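Local coordinates for protein putative surface-anchored fimbrial subunit (Corynebacterium diphtheriae, PDB 3HR6) that forms the shaft of a cell-wall pilus as its major pilin, built of tandem Ig-like modules stabilised by isopeptide and disulfide bonds, at residues Ala8-Met13 and His136-His141; Lys33-Ser38 and Lys82-Gly87; Ile309-Ser314 and Ala362-Ile367; Val410-Glu415 and Val424-Lys429; Glu185-Ala190 and Val234-Ala239. All coordinates share one frame; numbering follows the deposited sequence. Where two conformers were deposited one is given.

How the contacts relate
The five contacts are strung along a rod of Ig-like modules. Contacts 1 and 2 adjoin near one end, where segment 8-13 of contact 1 bonds to both segments of contact 2: Ala-11 O to Val-34 N and His-10 ND1 to Gly-87 O. Both are partly buried and rich in polar groups, imidazoles in contact 1 and a threonine and an aspartate in contact 2. Contacts 3 and 4 meet at the other end, with centres more than 50 Å from those of contacts 1 and 2. Contact 3 is a buried antiparallel strand pair, whereas contact 4, only partly buried, faces one sheet against another, mostly through aliphatic side chains. Contact 5, also buried, lies in the middle module and has one apolar face and one polar face.

Contact 1. Residues Ala8-Met13 and His136-His141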
# COMPACT_ATOMS: atom_id res chain seq x y z
N ALA A 8 -3.37 23.88 -24.93
CA ALA A 8 -2.28 23.48 -24.07
C ALA A 8 -2.83 23.43 -22.65
O ALA A 8 -3.19 24.49 -22.08
CB ALA A 8 -1.17 24.50 -24.18
N VAL A 9 -2.91 22.23 -22.09
CA VAL A 9 -3.37 22.04 -20.72
C VAL A 9 -2.17 22.00 -19.78
O VAL A 9 -1.34 21.10 -19.86
CB VAL A 9 -4.19 20.74 -20.54
CG1 VAL A 9 -4.73 20.66 -19.13
CG2 VAL A 9 -5.33 20.64 -21.55
N HIS A 10 -2.16 22.93 -18.83
CA HIS A 10 -1.17 22.95 -17.75
C HIS A 10 -1.83 22.55 -16.43
O HIS A 10 -2.70 23.24 -15.92
CB HIS A 10 -0.60 24.36 -17.63
CG HIS A 10 -0.05 24.92 -18.91
ND1 HIS A 10 1.18 24.55 -19.41
CD2 HIS A 10 -0.57 25.79 -19.80
CE1 HIS A 10 1.41 25.20 -20.54
NE2 HIS A 10 0.35 25.95 -20.80
N ALA A 11 -1.36 21.46 -15.85
CA ALA A 11 -1.96 20.91 -14.67
C ALA A 11 -1.29 21.52 -13.46
O ALA A 11 -0.14 21.22 -13.18
CB ALA A 11 -1.78 19.39 -14.67
N LEU A 12 -2.00 22.40 -12.77
CA LEU A 12 -1.45 23.11 -11.62
C LEU A 12 -1.82 22.44 -10.31
O LEU A 12 -2.99 22.06 -10.11
CB LEU A 12 -2.00 24.53 -11.61
CG LEU A 12 -1.19 25.52 -12.43
CD1 LEU A 12 -0.69 24.99 -13.77
CD2 LEU A 12 -1.92 26.86 -12.53
N MET A 13 -0.85 22.28 -9.42
CA MET A 13 -1.11 21.78 -8.08
C MET A 13 -1.38 22.95 -7.13
O MET A 13 -0.49 23.78 -6.90
CB MET A 13 0.10 20.98 -7.57
CG MET A 13 -0.02 20.57 -6.12
SD MET A 13 1.25 19.43 -5.59
CE MET A 13 2.73 20.41 -5.90
N HIS A 136 -4.21 28.31 -23.92
CA HIS A 136 -3.65 27.72 -22.68
C HIS A 136 -4.68 27.75 -21.55
O HIS A 136 -5.35 28.78 -21.34
CB HIS A 136 -2.43 28.51 -22.25
CG HIS A 136 -1.30 28.41 -23.22
ND1 HIS A 136 -0.31 27.46 -23.11
CD2 HIS A 136 -1.03 29.10 -24.35
CE1 HIS A 136 0.54 27.59 -24.11
NE2 HIS A 136 0.12 28.58 -24.88
N VAL A 137 -4.78 26.63 -20.83
CA VAL A 137 -5.69 26.49 -19.70
C VAL A 137 -4.94 25.84 -18.56
O VAL A 137 -3.94 25.16 -18.76
CB VAL A 137 -6.94 25.69 -20.05
CG1 VAL A 137 -7.71 26.42 -21.14
CG2 VAL A 137 -6.58 24.29 -20.51
N TYR A 138 -5.42 26.12 -17.36
CA TYR A 138 -4.65 25.93 -16.13
C TYR A 138 -5.53 25.31 -15.01
O TYR A 138 -5.66 25.88 -13.93
CB TYR A 138 -4.09 27.28 -15.68
CG TYR A 138 -3.15 27.90 -16.68
CD1 TYR A 138 -1.78 27.64 -16.64
CD2 TYR A 138 -3.63 28.73 -17.67
CE1 TYR A 138 -0.92 28.20 -17.58
CE2 TYR A 138 -2.79 29.28 -18.62
CZ TYR A 138 -1.43 29.00 -18.57
OH TYR A 138 -0.60 29.54 -19.51
N PRO A 139 -6.11 24.14 -15.26
CA PRO A 139 -6.90 23.45 -14.23
C PRO A 139 -6.05 23.11 -12.99
O PRO A 139 -4.87 22.76 -13.13
CB PRO A 139 -7.35 22.19 -14.96
CG PRO A 139 -6.24 21.94 -15.93
CD PRO A 139 -5.94 23.30 -16.46
N LYS A 140 -6.63 23.27 -11.80
CA LYS A 140 -5.98 22.97 -10.53
C LYS A 140 -6.39 21.60 -10.02
O LYS A 140 -7.55 21.21 -10.12
CB LYS A 140 -6.35 24.00 -9.45
CG LYS A 140 -5.52 25.26 -9.44
CD LYS A 140 -5.45 26.03 -10.74
CE LYS A 140 -6.45 27.19 -10.91
NZ LYS A 140 -6.18 27.93 -12.21
N HIS A 141 -5.44 20.89 -9.46
CA HIS A 141 -5.70 19.65 -8.73
C HIS A 141 -4.98 19.72 -7.41
O HIS A 141 -4.16 20.62 -7.18
CB HIS A 141 -5.24 18.42 -9.50
CG HIS A 141 -3.76 18.37 -9.67
ND1 HIS A 141 -3.13 18.89 -10.78
CD2 HIS A 141 -2.79 17.92 -8.85
CE1 HIS A 141 -1.82 18.75 -10.63
NE2 HIS A 141 -1.58 18.16 -9.48
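His-10 and His-136 meet rim to rim, their rings almost coplanar at 10°, so that NE2 of His-10 faces ND1 of His-136 at 2.8 Å in a hydrogen bond for which the geometry allows either donor. Tyr-138 lies beside His-10 and points the same way; the two planes are near parallel but slid apart, CE1 of Tyr-138 coming 3.3 Å from CD2 of His-10. A third imidazole, that of His-141, lies on the other face of the strands, that of Val-9. It takes CA of Met-13 over one ring face, 4.1 Å from the centroid, in a CH-pi contact, while Ala-11 O sits at its edge. CG of His-141 stands between its own backbone N and carbonyl carbon (chi1 65°), which folds the ring back against Leu-12 and Met-13. The backbones carrying these rings run parallel, held by four hydrogen bonds such as Val-137 N to Ala-8 O at 2.9 Å. Regular pairing lapses at His-10, Ala-11, Tyr-138 and Pro-139; the proline has no N-H to give, yet its O still accepts Leu-12 N. Val-9, Val-137 and Pro-139, compact and apolar, suit the interior of the N-terminal pilin module, where Phe-39 and Phe-117 cover them. ND1 of His-10 bonds to Gly-87 O, which can only accept, so ND1 should carry a proton; if His-10 is neutral, its NE2 would accept and His-136 ND1 probably donate.

Contact 2. Residues Lys33-Ser38 and Lys82-Gly87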
# COMPACT_ATOMS: atom_id res chain seq x y z
N LYS A 33 3.40 23.56 -12.01
CA LYS A 33 2.86 22.64 -13.02
C LYS A 33 3.32 21.23 -12.67
O LYS A 33 4.37 21.04 -12.03
CB LYS A 33 3.30 23.02 -14.44
CG LYS A 33 2.85 24.40 -14.88
CD LYS A 33 3.36 24.73 -16.25
CE LYS A 33 3.08 26.17 -16.66
NZ LYS A 33 3.81 26.44 -17.90
N VAL A 34 2.52 20.24 -13.02
CA VAL A 34 2.79 18.87 -12.63
C VAL A 34 2.84 18.00 -13.88
O VAL A 34 2.02 18.16 -14.80
CB VAL A 34 1.70 18.38 -11.67
CG1 VAL A 34 1.89 16.89 -11.26
CG2 VAL A 34 1.64 19.29 -10.42
N ASP A 35 3.82 17.11 -13.95
CA ASP A 35 3.87 16.16 -15.05
C ASP A 35 3.12 14.88 -14.72
O ASP A 35 2.82 14.60 -13.58
CB ASP A 35 5.32 15.90 -15.44
CG ASP A 35 5.93 17.07 -16.17
OD1 ASP A 35 5.19 17.84 -16.84
OD2 ASP A 35 7.15 17.23 -16.11
N GLY A 36 2.75 14.15 -15.78
CA GLY A 36 2.09 12.87 -15.65
C GLY A 36 0.62 12.98 -15.35
O GLY A 36 0.01 12.00 -14.96
N MET A 37 0.05 14.18 -15.48
CA MET A 37 -1.37 14.37 -15.22
C MET A 37 -2.10 14.07 -16.52
O MET A 37 -1.72 14.58 -17.57
CB MET A 37 -1.65 15.77 -14.70
CG MET A 37 -0.99 16.05 -13.37
SD MET A 37 -1.73 15.14 -12.02
CE MET A 37 -0.55 13.80 -11.71
N SER A 38 -3.15 13.27 -16.42
CA SER A 38 -3.80 12.68 -17.58
C SER A 38 -5.09 13.41 -17.89
O SER A 38 -5.93 13.59 -17.01
CB SER A 38 -4.08 11.20 -17.32
OG SER A 38 -4.82 10.66 -18.41
N LYS A 82 -3.97 12.43 -23.23
CA LYS A 82 -2.54 12.40 -22.96
C LYS A 82 -2.16 12.93 -21.59
O LYS A 82 -2.96 13.56 -20.90
CB LYS A 82 -1.74 13.14 -24.02
CG LYS A 82 -2.07 14.58 -24.15
CD LYS A 82 -1.32 15.24 -25.35
CE LYS A 82 -1.87 14.80 -26.69
NZ LYS A 82 -1.14 15.41 -27.85
N LYS A 83 -0.90 12.70 -21.25
CA LYS A 83 -0.36 13.12 -19.98
C LYS A 83 0.51 14.37 -20.16
O LYS A 83 1.12 14.60 -21.20
CB LYS A 83 0.48 11.99 -19.38
CG LYS A 83 -0.36 10.90 -18.78
CD LYS A 83 0.51 9.73 -18.33
CE LYS A 83 -0.29 8.66 -17.66
NZ LYS A 83 -1.11 7.97 -18.68
N THR A 84 0.52 15.21 -19.14
CA THR A 84 1.38 16.39 -19.20
C THR A 84 2.86 15.95 -19.16
O THR A 84 3.24 14.95 -18.50
CB THR A 84 1.07 17.32 -18.03
OG1 THR A 84 1.15 16.59 -16.79
CG2 THR A 84 -0.35 17.93 -18.19
N GLU A 85 3.66 16.64 -19.92
CA GLU A 85 5.11 16.48 -19.91
C GLU A 85 5.69 17.86 -20.10
O GLU A 85 5.17 18.65 -20.90
CB GLU A 85 5.56 15.52 -21.01
CG GLU A 85 7.05 15.14 -20.94
CD GLU A 85 7.48 14.35 -19.68
OE1 GLU A 85 6.63 13.87 -18.87
OE2 GLU A 85 8.70 14.19 -19.51
N GLY A 86 6.73 18.19 -19.34
CA GLY A 86 7.26 19.56 -19.33
C GLY A 86 6.22 20.58 -18.92
O GLY A 86 6.24 21.74 -19.40
N GLY A 87 5.29 20.14 -18.07
CA GLY A 87 4.24 20.97 -17.51
C GLY A 87 3.02 21.15 -18.39
O GLY A 87 2.11 21.88 -18.01
O HOH W 1 4.71 23.96 -19.84
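Asp-35 and Thr-84 have the most surface buried here, followed by Gly-87, and the first two each reach across to the backbone of the other segment. Thr-84 uses its hydroxyl twice: OG1 donates to the carbonyl O of Val-34 at 2.7 Å and accepts the N-H of Met-37 at 3.0 Å. Its place between the backbone N and the carbonyl carbon (chi1 53°) turns OG1 into the loop. The backbone of the same residue adds two more bonds, from Thr-84 N to Met-37 O at 2.8 Å and from Gly-36 N to Thr-84 O at 2.9 Å, so four hydrogen bonds converge on one threonine. Asp-35 answers from the loop 33-38, its OD1 receiving the N-H of Gly-87 at 2.6 Å through the syn lone pair. Gly-87 suits its place because its phi is positive, as in Gly-86 and Gly-36, and because the aliphatic part of Lys-33 runs close over it, CB lying 3.8 Å from Gly-87 CA. In the N-terminal module the contact ties the loop entering strand 38-44 to the end of strand 76-83, the two joining as a sheet at Ser-38 and Lys-83. The N-H of Gly-87 directed at OD1 would probably favour the ionised form of Asp-35, whereas the like-charged Glu-85, its OE1 4.4 Å from Asp-35 OD2, would probably oppose it mildly.

Contact 3. Residues Ile309-Ser314 and Ala362-Ile367; sequences ITIEKS and AVLSGI
The carbonyl O of Ala-362 receives the N-H of Ile-311 at 2.7 Å in an almost straight bond (178°), the shortest of four that join these antiparallel strands. Ala-362 N returns a longer bond to Ile-311 O, and Ile-309 exchanges a second pair with Leu-364, in which Leu-364 N reaches Ile-309 O at 2.8 Å. Between these hydrogen-bonded pairs stand Thr-310 and Val-363, a non-hydrogen-bonded pair whose side chains lie side by side on the outer face, OG1 of Thr-310 4.1 Å from CG1 of Val-363. Beta-branched residues are at home here, since they favour extended backbone. On the inner face Ile-309, Ile-311, Ala-362 and Leu-364 turn toward Leu-330, Phe-328 and Leu-394 of the facing sheet. The pairing sets CB of Ile-311 4.0 Å from CB of Ala-362, and this small methyl lies beside CD1 of Ile-311, which reaches on to CD1 of Leu-364 at 4.1 Å. Ile-309 has CG1 anti to its carbonyl carbon (chi1 -67°) and an extended outer torsion, which carries CD1 to CD1 of Ile-367 at 3.7 Å. Further along strand 309-314, Lys-313 NZ is covalently joined to CG of Asn-432 on the neighbouring strand 424-432. A lysine on the first strand linked to an asparagine on the last, within an Ig-like sandwich, is consistent with the CnaB-type isopeptide module of Gram-positive pilins.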
# COMPACT_ATOMS: atom_id res chain seq x y z
N ILE A 309 16.35 -21.38 10.81
CA ILE A 309 17.47 -22.08 11.43
C ILE A 309 17.38 -23.52 10.96
O ILE A 309 16.34 -24.13 11.04
CB ILE A 309 17.39 -22.02 12.95
CG1 ILE A 309 17.60 -20.59 13.43
CG2 ILE A 309 18.45 -22.92 13.58
CD1 ILE A 309 17.19 -20.39 14.87
N THR A 310 18.47 -24.05 10.44
CA THR A 310 18.53 -25.49 10.09
C THR A 310 19.52 -26.21 10.99
O THR A 310 20.70 -25.87 11.02
CB THR A 310 18.84 -25.75 8.60
OG1 THR A 310 17.83 -25.13 7.80
CG2 THR A 310 18.84 -27.24 8.31
N ILE A 311 19.04 -27.22 11.71
CA ILE A 311 19.88 -28.02 12.59
C ILE A 311 20.32 -29.20 11.76
O ILE A 311 19.49 -29.79 11.06
CB ILE A 311 19.08 -28.50 13.87
CG1 ILE A 311 18.60 -27.32 14.72
CG2 ILE A 311 19.94 -29.43 14.75
CD1 ILE A 311 17.69 -27.74 15.89
N GLU A 312 21.63 -29.49 11.76
CA GLU A 312 22.19 -30.70 11.12
C GLU A 312 22.80 -31.52 12.23
O GLU A 312 23.92 -31.23 12.70
CB GLU A 312 23.24 -30.31 10.09
CG GLU A 312 22.65 -29.53 8.98
CD GLU A 312 23.53 -29.34 7.78
OE1 GLU A 312 24.70 -29.78 7.77
OE2 GLU A 312 23.00 -28.72 6.83
N LYS A 313 22.07 -32.56 12.64
CA LYS A 313 22.43 -33.35 13.82
C LYS A 313 23.17 -34.61 13.42
O LYS A 313 22.84 -35.26 12.42
CB LYS A 313 21.16 -33.76 14.59
CG LYS A 313 21.42 -34.41 15.94
CD LYS A 313 21.78 -33.39 16.98
CE LYS A 313 21.91 -34.00 18.36
NZ LYS A 313 22.94 -35.04 18.56
N SER A 314 24.22 -34.94 14.17
CA SER A 314 24.92 -36.18 13.97
C SER A 314 25.06 -36.84 15.35
O SER A 314 24.85 -36.17 16.39
CB SER A 314 26.28 -35.94 13.31
OG SER A 314 27.04 -35.01 14.05
N ALA A 362 16.57 -30.66 11.26
CA ALA A 362 15.40 -30.03 11.82
C ALA A 362 15.40 -28.58 11.35
O ALA A 362 16.40 -27.90 11.50
CB ALA A 362 15.43 -30.08 13.33
N VAL A 363 14.30 -28.16 10.76
CA VAL A 363 14.15 -26.83 10.20
C VAL A 363 13.20 -26.00 11.06
O VAL A 363 12.06 -26.40 11.30
CB VAL A 363 13.72 -26.86 8.72
CG1 VAL A 363 13.78 -25.43 8.15
CG2 VAL A 363 14.66 -27.77 7.89
N LEU A 364 13.67 -24.85 11.56
CA LEU A 364 12.89 -23.91 12.37
C LEU A 364 12.65 -22.70 11.44
O LEU A 364 13.53 -21.86 11.28
CB LEU A 364 13.65 -23.53 13.62
CG LEU A 364 13.70 -24.60 14.70
CD1 LEU A 364 14.48 -25.81 14.27
CD2 LEU A 364 14.36 -23.98 15.90
N SER A 365 11.51 -22.68 10.79
CA SER A 365 11.19 -21.69 9.76
C SER A 365 10.23 -20.64 10.27
O SER A 365 9.50 -20.86 11.23
CB SER A 365 10.54 -22.34 8.52
OG SER A 365 11.25 -23.46 8.04
N GLY A 366 10.21 -19.51 9.59
CA GLY A 366 9.23 -18.48 9.87
C GLY A 366 9.39 -17.65 11.11
O GLY A 366 8.41 -17.13 11.71
N ILE A 367 10.65 -17.45 11.49
CA ILE A 367 11.03 -16.64 12.58
C ILE A 367 11.00 -15.18 12.13
O ILE A 367 11.82 -14.77 11.30
CB ILE A 367 12.45 -16.97 13.11
CG1 ILE A 367 12.56 -18.46 13.52
CG2 ILE A 367 12.74 -16.09 14.27
CD1 ILE A 367 14.00 -19.00 13.61

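Contact 4. Residues Val410-Glu415 and Val424-Lys429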
# COMPACT_ATOMS: atom_id res chain seq x y z
N VAL A 410 22.92 -23.63 22.79
CA VAL A 410 23.78 -23.45 21.62
C VAL A 410 23.38 -22.13 20.97
O VAL A 410 22.26 -22.01 20.46
CB VAL A 410 23.60 -24.61 20.59
CG1 VAL A 410 24.48 -24.40 19.39
CG2 VAL A 410 23.90 -25.96 21.22
N ILE A 411 24.28 -21.14 21.00
CA ILE A 411 23.98 -19.81 20.48
C ILE A 411 23.81 -19.95 18.97
O ILE A 411 24.59 -20.66 18.32
CB ILE A 411 25.06 -18.76 20.80
CG1 ILE A 411 25.25 -18.62 22.31
CG2 ILE A 411 24.66 -17.39 20.19
CD1 ILE A 411 23.95 -18.50 23.07
N VAL A 412 22.76 -19.36 18.45
CA VAL A 412 22.52 -19.33 17.03
C VAL A 412 22.34 -17.86 16.64
O VAL A 412 21.41 -17.21 17.11
CB VAL A 412 21.31 -20.18 16.63
CG1 VAL A 412 21.03 -20.09 15.12
CG2 VAL A 412 21.51 -21.64 17.08
N LYS A 413 23.26 -17.35 15.83
CA LYS A 413 23.24 -15.97 15.34
C LYS A 413 22.24 -15.86 14.20
O LYS A 413 22.46 -16.45 13.13
CB LYS A 413 24.64 -15.56 14.83
CG LYS A 413 25.73 -15.47 15.91
CD LYS A 413 27.15 -15.38 15.32
CE LYS A 413 28.12 -14.59 16.22
NZ LYS A 413 29.55 -14.63 15.76
N LEU A 414 21.13 -15.17 14.44
CA LEU A 414 20.09 -15.00 13.46
C LEU A 414 19.47 -13.65 13.67
O LEU A 414 18.74 -13.45 14.62
CB LEU A 414 19.03 -16.10 13.65
CG LEU A 414 18.13 -16.20 12.42
CD1 LEU A 414 18.85 -17.00 11.30
CD2 LEU A 414 16.80 -16.79 12.83
N GLU A 415 19.76 -12.72 12.77
CA GLU A 415 19.28 -11.36 12.93
C GLU A 415 19.17 -10.71 11.56
O GLU A 415 19.80 -11.14 10.57
CB GLU A 415 20.17 -10.55 13.86
CG GLU A 415 21.50 -10.22 13.30
CD GLU A 415 22.35 -9.40 14.25
OE1 GLU A 415 22.39 -9.73 15.47
OE2 GLU A 415 23.00 -8.45 13.75
N VAL A 424 17.02 -14.80 6.03
CA VAL A 424 18.18 -14.93 6.90
C VAL A 424 18.25 -16.38 7.35
O VAL A 424 17.25 -16.92 7.81
CB VAL A 424 18.07 -14.01 8.11
CG1 VAL A 424 19.24 -14.23 9.02
CG2 VAL A 424 17.99 -12.54 7.69
N GLU A 425 19.40 -17.01 7.18
CA GLU A 425 19.54 -18.41 7.55
C GLU A 425 20.72 -18.65 8.43
O GLU A 425 21.75 -17.97 8.34
CB GLU A 425 19.64 -19.25 6.28
CG GLU A 425 18.33 -19.20 5.53
CD GLU A 425 18.18 -20.33 4.57
OE1 GLU A 425 18.33 -20.05 3.36
OE2 GLU A 425 17.94 -21.49 5.05
N GLN A 426 20.62 -19.66 9.26
CA GLN A 426 21.80 -20.17 9.94
C GLN A 426 21.70 -21.68 9.96
O GLN A 426 20.65 -22.20 10.31
CB GLN A 426 21.85 -19.62 11.37
CG GLN A 426 23.09 -19.94 12.14
CD GLN A 426 24.33 -19.39 11.45
OE1 GLN A 426 25.15 -20.15 10.97
NE2 GLN A 426 24.42 -18.09 11.34
N LYS A 427 22.78 -22.36 9.58
CA LYS A 427 22.90 -23.80 9.70
C LYS A 427 23.66 -24.08 10.98
O LYS A 427 24.72 -23.53 11.19
CB LYS A 427 23.66 -24.35 8.49
CG LYS A 427 23.80 -25.86 8.43
CD LYS A 427 24.85 -26.26 7.43
CE LYS A 427 24.40 -26.04 6.00
NZ LYS A 427 25.44 -26.52 5.04
N VAL A 428 23.14 -24.97 11.83
CA VAL A 428 23.74 -25.28 13.11
C VAL A 428 24.07 -26.78 13.11
O VAL A 428 23.18 -27.60 13.18
CB VAL A 428 22.76 -24.95 14.24
CG1 VAL A 428 23.42 -25.17 15.60
CG2 VAL A 428 22.28 -23.50 14.06
N LYS A 429 25.36 -27.08 13.01
CA LYS A 429 25.82 -28.48 13.05
C LYS A 429 26.04 -28.91 14.48
O LYS A 429 26.85 -28.29 15.20
CB LYS A 429 27.12 -28.62 12.28
CG LYS A 429 26.96 -28.24 10.84
CD LYS A 429 28.15 -28.73 10.06
CE LYS A 429 28.02 -28.32 8.60
NZ LYS A 429 26.93 -29.10 7.92
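Gln-426 reaches from strand 424-429 to the opposing segment 410-415 along its whole length. Its CB lies 3.7 Å from the carbonyl O of Lys-413 and also borders Val-412; CG, anti to the backbone N (chi1 -174°), presses on CG1 of Val-412 at 3.6 Å. The chain then bends at chi2 (60°), bringing NE2 to 3.1 Å from Lys-413 O in a fairly straight bond (164°). This carbonyl is met in its own plane and close to that of the amide, a bond that would help set the rotation of the Gln-426 amide. The methylenes suit the valine, the amide the peptide that lies past it. The two segments belong to different sheets of an Ig-like sandwich, 410-412 edging one and 424-432 lying beside 302-315 in the other; with the short strand axes 8.9 Å apart, the backbones do not pair, and side chains span the distance. Valines pack between the sheets: CG2 of Val-412 touches CG2 of Val-428 at 3.6 Å, and CG1 of Val-410 approaches CG1 of Val-428. Toward the loop, Leu-414 sends CD1 to 3.6 Å from CG1 of Val-424, whose CG1 also lies 3.5 Å from Glu-415 O, while Ile-309 and Ile-367 pack round the same leucine.

Contact 5. Residues Glu185-Ala190 and Val234-Ala239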
# COMPACT_ATOMS: atom_id res chain seq x y z
N GLU A 185 -14.84 12.77 -4.78
CA GLU A 185 -15.60 11.84 -5.63
C GLU A 185 -15.82 10.54 -4.89
O GLU A 185 -16.79 9.82 -5.16
CB GLU A 185 -14.82 11.46 -6.88
CG GLU A 185 -14.53 12.51 -7.90
CD GLU A 185 -13.65 11.90 -8.97
OE1 GLU A 185 -13.95 10.79 -9.47
OE2 GLU A 185 -12.62 12.49 -9.30
N GLY A 186 -14.92 10.24 -3.97
CA GLY A 186 -14.94 8.99 -3.22
C GLY A 186 -13.65 8.93 -2.47
O GLY A 186 -12.83 9.82 -2.60
N PHE A 187 -13.45 7.88 -1.69
CA PHE A 187 -12.24 7.79 -0.89
C PHE A 187 -12.06 6.34 -0.50
O PHE A 187 -12.83 5.81 0.30
CB PHE A 187 -12.29 8.72 0.33
CG PHE A 187 -10.94 9.23 0.76
CD1 PHE A 187 -10.38 10.33 0.15
CD2 PHE A 187 -10.23 8.61 1.75
CE1 PHE A 187 -9.17 10.82 0.55
CE2 PHE A 187 -8.96 9.09 2.12
CZ PHE A 187 -8.46 10.17 1.52
N THR A 188 -11.13 5.69 -1.17
CA THR A 188 -10.90 4.28 -0.95
C THR A 188 -9.48 4.04 -0.44
O THR A 188 -8.54 4.62 -0.96
CB THR A 188 -11.12 3.50 -2.26
OG1 THR A 188 -12.49 3.61 -2.66
CG2 THR A 188 -10.78 2.01 -2.09
N VAL A 189 -9.32 3.23 0.59
CA VAL A 189 -8.00 2.78 1.03
C VAL A 189 -8.00 1.28 0.81
O VAL A 189 -8.86 0.59 1.34
CB VAL A 189 -7.68 3.13 2.49
CG1 VAL A 189 -6.27 2.51 2.92
CG2 VAL A 189 -7.73 4.66 2.70
N ALA A 190 -7.07 0.78 -0.04
CA ALA A 190 -7.00 -0.64 -0.35
C ALA A 190 -5.64 -1.17 -0.07
O ALA A 190 -4.64 -0.46 -0.18
CB ALA A 190 -7.31 -0.91 -1.84
N VAL A 234 -11.44 -0.31 2.12
CA VAL A 234 -12.27 0.56 2.98
C VAL A 234 -12.66 1.74 2.13
O VAL A 234 -11.82 2.43 1.60
CB VAL A 234 -11.52 1.04 4.19
CG1 VAL A 234 -12.41 2.09 4.97
CG2 VAL A 234 -11.10 -0.16 5.07
N GLN A 235 -13.97 1.98 2.05
CA GLN A 235 -14.47 2.98 1.16
C GLN A 235 -15.41 3.86 1.92
O GLN A 235 -16.31 3.36 2.58
CB GLN A 235 -15.22 2.25 0.07
CG GLN A 235 -15.52 3.02 -1.13
CD GLN A 235 -15.73 2.11 -2.33
OE1 GLN A 235 -14.77 1.70 -3.04
NE2 GLN A 235 -16.96 1.77 -2.55
N LEU A 236 -15.25 5.16 1.77
CA LEU A 236 -16.15 6.12 2.38
C LEU A 236 -17.19 6.61 1.38
O LEU A 236 -16.87 6.99 0.27
CB LEU A 236 -15.41 7.32 2.95
CG LEU A 236 -14.32 7.03 3.97
CD1 LEU A 236 -13.52 8.33 4.32
CD2 LEU A 236 -14.94 6.40 5.20
N ALA A 237 -18.42 6.68 1.83
CA ALA A 237 -19.52 7.15 0.98
C ALA A 237 -20.53 7.92 1.83
O ALA A 237 -20.28 8.16 3.01
CB ALA A 237 -20.17 5.98 0.27
N GLY A 238 -21.67 8.29 1.25
CA GLY A 238 -22.76 8.87 2.04
C GLY A 238 -22.38 10.17 2.73
O GLY A 238 -21.58 10.93 2.20
N ALA A 239 -22.93 10.39 3.93
CA ALA A 239 -22.75 11.66 4.67
C ALA A 239 -21.26 11.90 4.91
O ALA A 239 -20.75 13.01 4.71
CB ALA A 239 -23.49 11.63 6.01
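Val-189 and Val-234 form the regular part of this antiparallel pair, exchanging two backbone hydrogen bonds: Val-189 N to Val-234 O at 2.8 Å and Val-234 N to Val-189 O at 2.8 Å. One step along, Leu-236 N donates to Phe-187 O at 2.9 Å. On the same face Phe-187 and Leu-236 point the same way side by side, CD2 of the ring 4.2 Å from CD1 of the leucine. These four apolar side chains face Leu-252, Val-254, Val-171 and Thr-173 of the opposing sheet, where bulk and beta branching fit the interior of the sandwich; the ring of Phe-187 also meets that of Phe-184 edge to face. The other face of the strands is polar. Here Thr-188 and Gln-235 form a non-hydrogen-bonded pair, and their side chains cross with OG1 of Thr-188 3.0 Å from OE1 of Gln-235, while the same OG1 bonds to Ser-278 O. CG of Gln-235 stands anti to the backbone N (chi1 -165°) and the chain runs on extended, which brings the amide level with the hydroxyl. Beyond this pair, Asn-279 sits where the strands part, its OD1 taking the N-H of Phe-187 and its ND2 bonding to Leu-236 O. Farther out, Glu-185 forms a salt bridge with Arg-113, which belongs to the N-terminal pilin domain. The hydroxyl of Thr-188 has one proton and two acceptors, Ser-278 O and Gln-235 OE1, so it can give a full bond to only one of them at a time.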